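Local coordinates for protein pumilio homology domain family member 4 (PDB 3BWT) that binds single-stranded mRNA through its Pumilio homology domain, the portion of this yeast protein present here, and takes part in regulating gene expression, at residues A[193-197]-A[227-232]; A[233-237]-A[261-266]; A[52-56]-A[86-90]; A[120-125]-A[151-155]. All blocks are in the same frame, centred on the assembly; numbering follows the deposited sequence.

Interaction 1: residues A[193-197]-A[227-232]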
# COMPACT_ATOMS: atom_id res chain seq x y z
N LEU A 193 13.16 -11.25 3.05
CA LEU A 193 14.37 -11.20 3.86
C LEU A 193 15.58 -11.72 3.09
O LEU A 193 16.70 -11.26 3.27
CB LEU A 193 14.18 -12.02 5.14
CG LEU A 193 15.27 -11.90 6.20
CD1 LEU A 193 15.20 -10.54 6.90
CD2 LEU A 193 15.15 -13.05 7.20
N ALA A 194 15.33 -12.67 2.21
CA ALA A 194 16.36 -13.14 1.30
C ALA A 194 16.78 -12.04 0.32
O ALA A 194 17.78 -12.17 -0.38
CB ALA A 194 15.87 -14.36 0.55
N LEU A 195 16.02 -10.95 0.26
CA LEU A 195 16.27 -9.89 -0.71
C LEU A 195 16.49 -8.54 -0.04
O LEU A 195 16.47 -7.50 -0.71
CB LEU A 195 15.10 -9.78 -1.69
CG LEU A 195 14.78 -10.99 -2.57
CD1 LEU A 195 13.38 -10.91 -3.17
CD2 LEU A 195 15.85 -11.15 -3.63
N VAL A 196 16.70 -8.56 1.27
CA VAL A 196 16.78 -7.31 2.02
C VAL A 196 17.87 -6.35 1.53
O VAL A 196 17.70 -5.13 1.59
CB VAL A 196 16.93 -7.56 3.55
CG1 VAL A 196 18.39 -7.80 3.93
CG2 VAL A 196 16.35 -6.39 4.32
N ASP A 197 18.98 -6.88 1.03
CA ASP A 197 20.04 -6.03 0.49
C ASP A 197 19.50 -5.15 -0.66
O ASP A 197 19.56 -3.92 -0.60
CB ASP A 197 21.22 -6.88 0.01
CG ASP A 197 22.08 -7.41 1.16
OD1 ASP A 197 21.69 -7.26 2.34
OD2 ASP A 197 23.16 -7.98 0.88
N LYS A 227 15.83 -9.98 12.44
CA LYS A 227 16.58 -10.57 11.34
C LYS A 227 17.07 -9.52 10.32
O LYS A 227 18.17 -9.63 9.78
CB LYS A 227 15.76 -11.67 10.66
CG LYS A 227 15.52 -12.89 11.56
CD LYS A 227 14.71 -13.96 10.84
CE LYS A 227 14.45 -15.19 11.71
NZ LYS A 227 13.65 -16.23 11.03
N ILE A 228 16.25 -8.49 10.09
CA ILE A 228 16.63 -7.38 9.24
C ILE A 228 17.79 -6.61 9.86
O ILE A 228 18.81 -6.38 9.21
CB ILE A 228 15.48 -6.39 9.04
CG1 ILE A 228 14.34 -7.02 8.24
CG2 ILE A 228 15.97 -5.13 8.35
CD1 ILE A 228 13.09 -6.19 8.24
N VAL A 229 17.62 -6.20 11.11
CA VAL A 229 18.66 -5.46 11.80
C VAL A 229 19.98 -6.22 11.72
O VAL A 229 21.02 -5.64 11.40
CB VAL A 229 18.30 -5.19 13.26
CG1 VAL A 229 19.46 -4.52 13.97
CG2 VAL A 229 17.07 -4.31 13.32
N HIS A 230 19.93 -7.51 12.00
CA HIS A 230 21.12 -8.35 11.92
C HIS A 230 21.84 -8.28 10.57
O HIS A 230 23.06 -8.36 10.50
CB HIS A 230 20.79 -9.80 12.26
CG HIS A 230 21.96 -10.73 12.10
ND1 HIS A 230 22.98 -10.80 13.02
CD2 HIS A 230 22.27 -11.61 11.12
CE1 HIS A 230 23.87 -11.68 12.61
NE2 HIS A 230 23.47 -12.19 11.46
N LEU A 231 21.08 -8.13 9.49
CA LEU A 231 21.67 -8.11 8.14
C LEU A 231 22.19 -6.73 7.73
O LEU A 231 23.18 -6.64 7.01
CB LEU A 231 20.68 -8.63 7.10
CG LEU A 231 20.44 -10.14 7.08
CD1 LEU A 231 19.17 -10.51 6.32
CD2 LEU A 231 21.64 -10.84 6.48
N LEU A 232 21.54 -5.67 8.19
CA LEU A 232 21.88 -4.32 7.75
C LEU A 232 22.80 -3.56 8.69
O LEU A 232 23.47 -2.61 8.28
CB LEU A 232 20.62 -3.49 7.51
CG LEU A 232 19.48 -4.08 6.69
CD1 LEU A 232 18.38 -3.05 6.59
CD2 LEU A 232 19.96 -4.50 5.31

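Interaction 2: residues A[233-237]-A[261-266]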
# COMPACT_ATOMS: atom_id res chain seq x y z
N LYS A 233 22.81 -3.94 9.97
CA LYS A 233 23.63 -3.23 10.95
C LYS A 233 25.09 -3.09 10.51
O LYS A 233 25.67 -2.02 10.64
CB LYS A 233 23.53 -3.88 12.34
CG LYS A 233 24.20 -3.07 13.44
CD LYS A 233 23.63 -3.41 14.82
CE LYS A 233 23.93 -4.84 15.25
NZ LYS A 233 25.30 -4.99 15.83
N PRO A 234 25.69 -4.18 9.99
CA PRO A 234 27.09 -4.14 9.55
C PRO A 234 27.37 -3.12 8.45
O PRO A 234 28.52 -2.98 8.00
CB PRO A 234 27.31 -5.56 9.02
CG PRO A 234 26.38 -6.39 9.82
CD PRO A 234 25.15 -5.55 9.99
N ARG A 235 26.34 -2.40 8.00
CA ARG A 235 26.51 -1.44 6.92
C ARG A 235 25.88 -0.13 7.33
O ARG A 235 25.57 0.72 6.49
CB ARG A 235 25.90 -1.98 5.63
CG ARG A 235 26.19 -3.46 5.39
CD ARG A 235 26.24 -3.83 3.91
NE ARG A 235 24.93 -4.15 3.35
CZ ARG A 235 24.40 -3.54 2.30
NH1 ARG A 235 25.08 -2.59 1.66
NH2 ARG A 235 23.20 -3.89 1.86
N ALA A 236 25.72 0.04 8.64
CA ALA A 236 24.98 1.17 9.19
C ALA A 236 25.38 2.50 8.56
O ALA A 236 24.52 3.29 8.17
CB ALA A 236 25.16 1.22 10.70
N ILE A 237 26.68 2.75 8.47
CA ILE A 237 27.17 4.00 7.89
C ILE A 237 26.90 4.03 6.40
O ILE A 237 26.39 5.02 5.88
CB ILE A 237 28.69 4.17 8.09
CG1 ILE A 237 29.04 4.23 9.58
CG2 ILE A 237 29.15 5.43 7.36
CD1 ILE A 237 28.59 5.51 10.26
N PRO A 261 21.31 -0.88 19.57
CA PRO A 261 22.31 -1.62 18.79
C PRO A 261 22.79 -0.85 17.56
O PRO A 261 23.98 -0.84 17.24
CB PRO A 261 21.53 -2.86 18.35
CG PRO A 261 20.54 -3.08 19.45
CD PRO A 261 20.15 -1.71 19.93
N MET A 262 21.85 -0.20 16.86
CA MET A 262 22.18 0.56 15.66
C MET A 262 23.02 1.79 16.00
O MET A 262 24.04 2.05 15.35
CB MET A 262 20.92 0.99 14.90
CG MET A 262 21.18 1.69 13.57
SD MET A 262 22.06 0.71 12.33
CE MET A 262 20.84 -0.54 11.95
N ILE A 263 22.58 2.54 17.00
CA ILE A 263 23.32 3.70 17.47
C ILE A 263 24.73 3.28 17.87
O ILE A 263 25.70 3.99 17.62
CB ILE A 263 22.61 4.37 18.66
CG1 ILE A 263 21.27 4.96 18.20
CG2 ILE A 263 23.49 5.43 19.30
CD1 ILE A 263 20.46 5.58 19.32
N LEU A 264 24.82 2.11 18.47
CA LEU A 264 26.10 1.54 18.88
C LEU A 264 27.02 1.27 17.71
O LEU A 264 28.21 1.58 17.77
CB LEU A 264 25.87 0.24 19.64
CG LEU A 264 25.97 0.34 21.15
CD1 LEU A 264 25.52 -0.97 21.79
CD2 LEU A 264 27.39 0.69 21.55
N GLU A 265 26.48 0.66 16.66
CA GLU A 265 27.25 0.38 15.46
C GLU A 265 27.81 1.67 14.87
O GLU A 265 28.99 1.77 14.56
CB GLU A 265 26.37 -0.31 14.42
CG GLU A 265 27.15 -0.91 13.27
CD GLU A 265 27.97 -2.10 13.70
OE1 GLU A 265 27.71 -2.61 14.81
OE2 GLU A 265 28.86 -2.52 12.93
N ILE A 266 26.93 2.65 14.74
CA ILE A 266 27.33 3.98 14.28
C ILE A 266 28.45 4.56 15.15
O ILE A 266 29.41 5.13 14.63
CB ILE A 266 26.11 4.93 14.20
CG1 ILE A 266 25.18 4.48 13.06
CG2 ILE A 266 26.54 6.37 14.04
CD1 ILE A 266 23.88 5.22 12.98

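Interaction 3: residues A[52-56]-A[86-90]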
# COMPACT_ATOMS: atom_id res chain seq x y z
N VAL A 52 -19.88 -4.37 -18.60
CA VAL A 52 -18.47 -4.05 -18.82
C VAL A 52 -18.33 -2.62 -19.34
O VAL A 52 -17.47 -1.84 -18.90
CB VAL A 52 -17.79 -5.01 -19.80
CG1 VAL A 52 -16.30 -4.73 -19.85
CG2 VAL A 52 -18.03 -6.44 -19.41
N GLU A 53 -19.19 -2.25 -20.25
CA GLU A 53 -19.08 -0.97 -20.83
C GLU A 53 -19.56 0.14 -19.97
O GLU A 53 -19.11 1.22 -20.09
CB GLU A 53 -19.65 -0.97 -22.22
CG GLU A 53 -19.57 0.25 -22.98
CD GLU A 53 -20.12 0.09 -24.32
OE1 GLU A 53 -20.55 -0.99 -24.62
OE2 GLU A 53 -20.14 1.03 -25.07
N LEU A 54 -20.46 -0.16 -19.07
CA LEU A 54 -20.89 0.82 -18.09
C LEU A 54 -19.93 0.90 -16.91
O LEU A 54 -19.85 1.92 -16.24
CB LEU A 54 -22.30 0.51 -17.58
CG LEU A 54 -23.37 0.48 -18.65
CD1 LEU A 54 -24.73 0.23 -18.04
CD2 LEU A 54 -23.35 1.79 -19.43
N MET A 55 -19.18 -0.18 -16.68
CA MET A 55 -18.22 -0.23 -15.58
C MET A 55 -17.02 0.64 -15.89
O MET A 55 -16.43 1.25 -14.99
CB MET A 55 -17.74 -1.65 -15.36
CG MET A 55 -18.57 -2.45 -14.38
SD MET A 55 -17.82 -4.05 -14.01
CE MET A 55 -18.76 -4.53 -12.56
N THR A 56 -16.64 0.67 -17.16
CA THR A 56 -15.46 1.39 -17.59
C THR A 56 -15.86 2.77 -18.13
O THR A 56 -15.09 3.44 -18.82
CB THR A 56 -14.69 0.60 -18.65
OG1 THR A 56 -15.56 0.27 -19.74
CG2 THR A 56 -14.16 -0.68 -18.07
N HIS A 86 -13.74 -10.12 -18.30
CA HIS A 86 -13.18 -8.86 -18.75
C HIS A 86 -12.55 -8.08 -17.61
O HIS A 86 -12.41 -6.86 -17.66
CB HIS A 86 -14.27 -8.04 -19.42
CG HIS A 86 -14.90 -8.75 -20.57
ND1 HIS A 86 -16.10 -9.42 -20.46
CD2 HIS A 86 -14.48 -8.92 -21.84
CE1 HIS A 86 -16.40 -9.96 -21.63
NE2 HIS A 86 -15.44 -9.67 -22.48
N PHE A 87 -12.15 -8.80 -16.57
CA PHE A 87 -11.63 -8.17 -15.38
C PHE A 87 -10.37 -7.37 -15.64
O PHE A 87 -10.18 -6.32 -15.05
CB PHE A 87 -11.42 -9.21 -14.27
CG PHE A 87 -12.63 -9.44 -13.44
CD1 PHE A 87 -13.83 -8.80 -13.75
CD2 PHE A 87 -12.60 -10.30 -12.36
CE1 PHE A 87 -14.96 -9.01 -12.98
CE2 PHE A 87 -13.72 -10.52 -11.60
CZ PHE A 87 -14.91 -9.88 -11.90
N VAL A 88 -9.51 -7.86 -16.53
CA VAL A 88 -8.28 -7.14 -16.86
C VAL A 88 -8.61 -5.79 -17.49
O VAL A 88 -8.11 -4.75 -17.07
CB VAL A 88 -7.36 -7.94 -17.81
CG1 VAL A 88 -6.31 -7.04 -18.41
CG2 VAL A 88 -6.71 -9.09 -17.07
N GLU A 89 -9.47 -5.82 -18.49
CA GLU A 89 -9.89 -4.61 -19.16
C GLU A 89 -10.48 -3.63 -18.14
O GLU A 89 -10.18 -2.44 -18.18
CB GLU A 89 -10.93 -4.93 -20.22
CG GLU A 89 -11.51 -3.70 -20.89
CD GLU A 89 -12.75 -4.01 -21.70
OE1 GLU A 89 -13.02 -5.21 -21.98
OE2 GLU A 89 -13.45 -3.04 -22.05
N ILE A 90 -11.31 -4.14 -17.25
CA ILE A 90 -12.00 -3.32 -16.27
C ILE A 90 -11.04 -2.75 -15.24
O ILE A 90 -11.15 -1.59 -14.85
CB ILE A 90 -13.12 -4.10 -15.57
CG1 ILE A 90 -14.10 -4.66 -16.60
CG2 ILE A 90 -13.85 -3.23 -14.58
CD1 ILE A 90 -15.14 -5.59 -16.02

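Interaction 4: residues A[120-125]-A[151-155]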
# COMPACT_ATOMS: atom_id res chain seq x y z
N LEU A 120 -9.25 -13.39 -11.63
CA LEU A 120 -8.11 -12.51 -11.41
C LEU A 120 -6.79 -13.27 -11.41
O LEU A 120 -5.80 -12.78 -11.92
CB LEU A 120 -8.26 -11.77 -10.08
CG LEU A 120 -9.37 -10.72 -10.06
CD1 LEU A 120 -9.58 -10.13 -8.67
CD2 LEU A 120 -9.06 -9.63 -11.08
N ARG A 121 -6.80 -14.47 -10.85
CA ARG A 121 -5.58 -15.24 -10.63
C ARG A 121 -4.60 -15.17 -11.80
O ARG A 121 -3.43 -14.82 -11.61
CB ARG A 121 -5.93 -16.69 -10.30
CG ARG A 121 -4.75 -17.59 -10.02
CD ARG A 121 -5.26 -18.89 -9.43
NE ARG A 121 -6.30 -19.46 -10.28
CZ ARG A 121 -7.38 -20.11 -9.84
NH1 ARG A 121 -7.58 -20.26 -8.53
NH2 ARG A 121 -8.26 -20.59 -10.71
N PRO A 122 -5.05 -15.51 -13.00
CA PRO A 122 -4.13 -15.52 -14.14
C PRO A 122 -3.36 -14.21 -14.33
O PRO A 122 -2.32 -14.21 -14.99
CB PRO A 122 -5.05 -15.75 -15.34
CG PRO A 122 -6.23 -16.45 -14.77
CD PRO A 122 -6.41 -15.93 -13.38
N TYR A 123 -3.86 -13.11 -13.77
CA TYR A 123 -3.32 -11.79 -14.09
C TYR A 123 -2.76 -11.04 -12.90
O TYR A 123 -2.56 -9.83 -12.96
CB TYR A 123 -4.40 -10.96 -14.78
CG TYR A 123 -5.17 -11.76 -15.79
CD1 TYR A 123 -4.61 -12.09 -17.02
CD2 TYR A 123 -6.45 -12.20 -15.52
CE1 TYR A 123 -5.30 -12.83 -17.94
CE2 TYR A 123 -7.15 -12.94 -16.42
CZ TYR A 123 -6.58 -13.25 -17.63
OH TYR A 123 -7.30 -13.99 -18.53
N THR A 124 -2.47 -11.75 -11.82
CA THR A 124 -2.15 -11.09 -10.55
C THR A 124 -0.96 -10.11 -10.60
O THR A 124 -1.05 -9.01 -10.06
CB THR A 124 -1.94 -12.11 -9.44
OG1 THR A 124 -3.10 -12.95 -9.35
CG2 THR A 124 -1.70 -11.40 -8.10
N VAL A 125 0.14 -10.50 -11.22
CA VAL A 125 1.29 -9.60 -11.28
C VAL A 125 0.95 -8.36 -12.10
O VAL A 125 1.16 -7.23 -11.66
CB VAL A 125 2.53 -10.28 -11.90
CG1 VAL A 125 3.52 -9.24 -12.30
CG2 VAL A 125 3.15 -11.24 -10.90
N PHE A 151 -4.02 -16.75 -3.61
CA PHE A 151 -3.44 -16.69 -4.94
C PHE A 151 -2.54 -15.48 -5.10
O PHE A 151 -1.58 -15.50 -5.88
CB PHE A 151 -4.54 -16.66 -6.01
CG PHE A 151 -5.31 -15.37 -6.08
CD1 PHE A 151 -6.36 -15.13 -5.22
CD2 PHE A 151 -4.98 -14.40 -7.01
CE1 PHE A 151 -7.08 -13.94 -5.28
CE2 PHE A 151 -5.68 -13.20 -7.08
CZ PHE A 151 -6.74 -12.97 -6.21
N ILE A 152 -2.84 -14.41 -4.36
CA ILE A 152 -2.06 -13.19 -4.43
C ILE A 152 -0.69 -13.42 -3.80
O ILE A 152 0.33 -13.06 -4.37
CB ILE A 152 -2.80 -12.01 -3.78
CG1 ILE A 152 -4.07 -11.70 -4.58
CG2 ILE A 152 -1.91 -10.79 -3.73
CD1 ILE A 152 -5.10 -10.86 -3.89
N PHE A 153 -0.67 -14.07 -2.64
CA PHE A 153 0.58 -14.44 -2.00
C PHE A 153 1.38 -15.40 -2.86
O PHE A 153 2.61 -15.30 -2.92
CB PHE A 153 0.31 -15.09 -0.63
CG PHE A 153 0.09 -14.10 0.47
CD1 PHE A 153 -1.16 -13.57 0.69
CD2 PHE A 153 1.13 -13.71 1.28
CE1 PHE A 153 -1.37 -12.66 1.70
CE2 PHE A 153 0.93 -12.80 2.30
CZ PHE A 153 -0.31 -12.27 2.51
N ASP A 154 0.70 -16.32 -3.53
CA ASP A 154 1.37 -17.29 -4.38
C ASP A 154 2.04 -16.58 -5.56
O ASP A 154 3.22 -16.81 -5.86
CB ASP A 154 0.40 -18.35 -4.89
CG ASP A 154 -0.14 -19.24 -3.78
OD1 ASP A 154 0.44 -19.26 -2.68
OD2 ASP A 154 -1.17 -19.92 -4.01
N ALA A 155 1.29 -15.71 -6.23
CA ALA A 155 1.81 -15.00 -7.39
C ALA A 155 2.98 -14.10 -7.01
O ALA A 155 3.94 -13.95 -7.76
CB ALA A 155 0.70 -14.18 -8.05

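Interaction 1: residues A[193-197]-A[227-232]
Leu-193 and Ile-228 stand 7.0 Å apart between CA atoms, and from there the type I beta turn of residues 193-196 and the start of helix 196-200 run beside the last turns of helix 224-232 as far as the pairing of Asp-197 with Leu-232. Leu-193 swings its isobutyl fork toward the partner helix, CG anti to the backbone N (chi1 -171°), and its two methyls divide the work. CD2 lies 3.8 Å from Lys-227 CD, against an extended chain that it meets at about a right angle. CD1 rests on Ile-228 CG1 at 3.9 Å and on Leu-231 CD1 at 4.0 Å. Leu-231 carries the middle of the contact: Leu-231 CD1 also approaches Val-196 CG1 at 3.7 Å, so it touches both the first and the last residue of the turn. Val-196 CG1 reaches on to Leu-232 CD2 at 3.9 Å, while its other methyl, CG2, faces Ile-228 CG2 at 4.2 Å. Beneath this layer Val-196 and Ile-228 both pack on Val-209 of helix 205-219, and Leu-232 continues onto Val-248 of helix 245-253. The contact lies within Pumilio repeat 6 and reaches repeat 7 through Leu-231 and Leu-232. No hydrogen bond crosses it; Asp-197 makes a long, weak ion pair with Arg-235, and Lys-227 another with Asp-223. Cohesion therefore rests on the fit of branched aliphatic groups, with the lysine contributing its methylenes.

Interaction 2: residues A[233-237]-A[261-266]
Ala-236 and Met-262 form the centre of the apolar part of this contact within Pumilio repeat 7, where the start of helix 236-240 lies against the long helix 256-279. Ala-236 CB points at the partner helix and meets Met-262 SD at 3.5 Å and Ile-266 CG1 at 4.0 Å. The methionine chain is bent at chi2 (62°) and chi3, which turns its CE back to within 4.0 Å of Lys-233 CA. Ile-237 CD1 adds a looser touch on Ile-266 CG2. Met-262 also packs on Ile-249, Ile-252 and Leu-253 of helix 245-253, joining this patch to the interior of the repeat.

The polar part belongs to Lys-233 and Glu-265, whose chains lie against each other before their charges meet: Lys-233 CG is 3.6 Å from Glu-265 CB. Bends at chi3 (66°) and chi4 then fold the lysine so that NZ forms a salt bridge with Glu-265 OE1 at 3.5 Å, while CD passes 3.5 Å from Pro-261 O. The other carboxylate oxygen, OE2, accepts a hydrogen bond from Asn-269 ND2. Replacing Glu-265 with an alanine would probably leave the Lys-233 ammonium without its mate, deprive Asn-269 of an acceptor and take away part of the cover over the lysine methylenes. The salt bridge thus lies at the partly exposed margin of the apolar packing, and the carboxylate, steadied by Asn-269 one turn on in the same helix, holds the Lys-233 ammonium across the contact.

Interaction 3: residues A[52-56]-A[86-90]
Val-52 turns CG1 anti to its own backbone N (chi1 -173°) and CG2 anti to the carbonyl carbon, which spreads both methyls toward residues 86-90, while Ile-90 has its CG1 arm anti to the carbonyl carbon (chi1 -56°) and reaches back. The contact stacks consecutive units of the all-helical Pumilio superhelix, short helix 51-55 of repeat 2 lying beside short helix 87-92 of repeat 3. Val-52 CG1 packs on Ile-90 CG1 at 3.9 Å, the two side chains meeting at about a right angle. CG2 instead approaches the imidazole of His-86 obliquely, 3.7 Å from ND1. The extended Glu-89, exposed to solvent, runs past the valine, its OE1 3.9 Å from Val-52 CG1. Toward the buried side, Met-55 SD meets Ile-90 CD1 at 3.7 Å; from there Met-55 continues onto Ala-99 and Leu-103, and Ile-90 onto Leu-100, all of helix 96-106. The methyl of Thr-56 completes the apolar surface, CG2 lying 3.9 Å from Ile-90 CA. No hydrogen bond passes between the two segments. The methyl of Thr-56 is held toward Ile-90 by its hydroxyl, which turns back into its own helix: OG1 donates to Val-52 O at 3.0 Å, and the backbone N of Thr-56 reaches that same oxygen at 3.2 Å from the opposite face of the carbonyl plane.

Interaction 4: residues A[120-125]-A[151-155]
In Pumilio repeat 4, and at its junction with repeat 5, the turn that carries residues 120-123 into the short helix 124-128 packs through Thr-124 and Arg-121 against Phe-151 and Ala-155 of helix 146-158, Ala-155 already belonging to repeat 5. Phe-151 is the bulky piece. Its ring is set between the backbone N and the carbonyl carbon (chi1 72°) and projects toward the turn, where CE2 lies 4.2 Å from Leu-120 CB and CD2 lies 3.8 Å from Arg-121 CA, both oblique to the ring. Thr-124 OG1 sits at the ring edge, in its plane, 3.3 Å from Phe-151 CD2, while Ile-152 CG1, from the next residue, lies over one face, offset toward the rim. The hydroxyl does not bond to the ring but donates to Arg-121 O at 3.0 Å, with a C=O...O angle of 114°; the N of Thr-124 reaches that oxygen from the same face. Away from the hydroxyl the threonine offers carbon: CB lies 3.6 Å from Ala-155 CB and CG2 4.1 Å from Ile-152 CA. With an alanine here, Arg-121 O would probably lose its hydroxyl donor, and gaps are likely to open at the Phe-151 edge and beside Ile-152. Arg-121 lays its methylenes along Phe-151 CB, its guanidinium turned 87° from the ring and salt-bridged through NH2 to Asp-118. Behind the contact, Leu-120 and Ile-152 both rest on Cys-140 of helix 133-143, and Ile-152 extends to Cys-176 of helix 169-179.

All four contacts set a short helix, or the turn before one, against another helix. Interaction 4 has the most buried members, four of seven touching residues, and lies nearest the chain's centre, about 16 Å between centres; interaction 1 has three exposed residues, and interaction 2 lies farthest out, at about 28 Å. Interaction 3 joins two short helices, whereas the others pair a short helix or turn with a longer one. Interactions 3 and 4 adjoin through Val-88 on Tyr-123 and Phe-87 on Leu-120; interactions 1 and 2, consecutive in the chain, meet through the long, weak pair Asp-197 and Arg-235. Aliphatic groups dominate interactions 1 and 3, an aromatic ring interaction 4, and interaction 2 alone adds a salt bridge across its segments.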